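Local structure of pyridine synthase TbtD (Thermobispora bispora, 5WA4) at residues Arg213-Tyr216 against Ala217-Arg220. The protein probably catalyses the formal [4+2] aza-cycloaddition that forms the central pyridine of the thiopeptide thiomuracin, recognising its substrate through an N-terminal leader peptide. Sequence-based numbering, arbitrary orientation.
Sequences RDHY and ARNR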
loop_
_atom_site.group_PDB
_atom_site.type_symbol
_atom_site.label_atom_id
_atom_site.label_comp_id
_atom_site.label_asym_id
_atom_site.label_seq_id
_atom_site.Cartn_x
_atom_site.Cartn_y
_atom_site.Cartn_z
ATOM N N ARG E 213 22.922 6.597 21.579
ATOM C CA ARG E 213 23.609 5.375 22.041
ATOM C C ARG E 213 25.050 5.672 22.491
ATOM O O ARG E 213 25.576 4.978 23.354
ATOM C CB ARG E 213 23.614 4.275 20.955
ATOM C CG ARG E 213 22.289 4.118 20.201
ATOM C CD ARG E 213 21.773 2.692 20.060
ATOM N NE ARG E 213 21.895 2.081 18.727
ATOM C CZ ARG E 213 20.994 1.225 18.221
ATOM N NH1 ARG E 213 19.897 0.919 18.921
ATOM N NH2 ARG E 213 21.156 0.690 17.012
ATOM N N ASP E 214 25.672 6.709 21.923
ATOM C CA ASP E 214 27.012 7.152 22.337
ATOM C C ASP E 214 26.951 7.943 23.643
ATOM O O ASP E 214 27.684 7.657 24.583
ATOM C CB ASP E 214 27.679 8.018 21.258
ATOM C CG ASP E 214 28.191 7.204 20.075
ATOM O OD1 ASP E 214 27.842 6.010 19.971
ATOM O OD2 ASP E 214 28.923 7.764 19.230
ATOM N N HIS E 215 26.089 8.952 23.690
ATOM C CA HIS E 215 25.893 9.738 24.900
ATOM C C HIS E 215 25.523 8.857 26.081
ATOM O O HIS E 215 25.833 9.173 27.227
ATOM C CB HIS E 215 24.802 10.783 24.703
ATOM C CG HIS E 215 24.410 11.476 25.969
ATOM N ND1 HIS E 215 25.215 12.410 26.583
ATOM C CD2 HIS E 215 23.321 11.338 26.760
ATOM C CE1 HIS E 215 24.625 12.839 27.684
ATOM N NE2 HIS E 215 23.476 12.202 27.817
ATOM N N TYR E 216 24.848 7.751 25.811
ATOM C CA TYR E 216 24.542 6.837 26.889
ATOM C C TYR E 216 25.825 6.193 27.422
ATOM O O TYR E 216 26.122 6.282 28.616
ATOM C CB TYR E 216 23.555 5.758 26.445
ATOM C CG TYR E 216 23.388 4.702 27.505
ATOM C CD1 TYR E 216 22.695 4.971 28.684
ATOM C CD2 TYR E 216 23.970 3.454 27.351
ATOM C CE1 TYR E 216 22.558 4.007 29.665
ATOM C CE2 TYR E 216 23.849 2.495 28.311
ATOM C CZ TYR E 216 23.144 2.769 29.468
ATOM O OH TYR E 216 23.045 1.782 30.416
ATOM N N ALA E 217 26.586 5.552 26.536
ATOM C CA ALA E 217 27.728 4.743 26.960
ATOM C C ALA E 217 28.825 5.563 27.653
ATOM O O ALA E 217 29.549 5.027 28.492
ATOM C CB ALA E 217 28.298 3.985 25.777
ATOM N N ARG E 218 28.938 6.853 27.324
ATOM C CA ARG E 218 29.886 7.743 28.019
ATOM C C ARG E 218 29.489 7.900 29.468
ATOM O O ARG E 218 30.317 8.198 30.329
ATOM C CB ARG E 218 29.970 9.135 27.376
ATOM C CG ARG E 218 30.687 9.143 26.056
ATOM C CD ARG E 218 30.619 10.468 25.308
ATOM N NE ARG E 218 29.385 11.210 25.524
ATOM C CZ ARG E 218 28.844 12.025 24.622
ATOM N NH1 ARG E 218 29.401 12.145 23.423
ATOM N NH2 ARG E 218 27.725 12.684 24.899
ATOM N N ASN E 219 28.208 7.687 29.728
ATOM C CA ASN E 219 27.673 7.859 31.056
ATOM C C ASN E 219 27.017 6.613 31.630
ATOM O O ASN E 219 26.244 6.715 32.580
ATOM C CB ASN E 219 26.691 9.005 31.026
ATOM C CG ASN E 219 27.328 10.263 30.530
ATOM O OD1 ASN E 219 28.042 10.928 31.271
ATOM N ND2 ASN E 219 27.101 10.591 29.267
ATOM N N ARG E 220 27.359 5.444 31.086
ATOM C CA ARG E 220 26.679 4.207 31.458
ATOM C C ARG E 220 26.461 4.068 32.959
ATOM O O ARG E 220 25.331 3.880 33.383
ATOM C CB ARG E 220 27.427 2.981 30.940
ATOM C CG ARG E 220 26.899 1.685 31.536
ATOM C CD ARG E 220 26.917 0.545 30.528
ATOM N NE ARG E 220 28.232 0.300 29.947
ATOM C CZ ARG E 220 28.598 0.656 28.717
ATOM N NH1 ARG E 220 27.751 1.294 27.915
ATOM N NH2 ARG E 220 29.824 0.373 28.290
#
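The C-terminal turn of helix 205-218, where the helical path is interrupted at Asn219 before helix 220-235 begins, brings His215 and Tyr216 against Arg218, Asn219 and Arg220. The regular i to i+4 pattern persists in the bond from Arg218 N to Asp214 O (3.1 Å). One residue on, the pattern changes: Asn219 N instead bonds to Tyr216 O (2.7 Å), an i to i+3 bond. The side chain takes over the bond the backbone has given up, for Asn219 ND2 donates to His215 O at 2.8 Å, lying in the carbonyl plane with the acceptor almost in its own amide plane. Asn219 ND2 also sits over one face of the His215 imidazole, toward the rim, 3.7 Å from His215 CE1.

At its edge the ring accepts a hydrogen bond from Arg218 NH2, which lies in the ring plane, 3.0 Å from His215 ND1, although 137° at the hydrogen makes the bond bent; ring and guanidinium planes stand nearly perpendicular, 83° apart. The bend of the arginine chain at chi3 (-32°) folds its guanidinium back over the His215 backbone. NE2 of the histidine and NH2 of the arginine each also make a weak hydrogen bond to the backbone of the bound peptide, so this pair forms part of the peptide-binding surface.

Tyr216 OH packs 4.0 Å from Arg220 CG and is hydrogen-bonded to Asp348 of helix 332-352. Arg220 forms a salt bridge with Asp348 of the second subunit, and Asp214 forms one with Arg188 of the second subunit. The arrangement is that of a helix C-terminus closed by an i to i+3 backbone bond and an asparagine side chain, leading directly into the next helix, with Asn219 at its N-cap position.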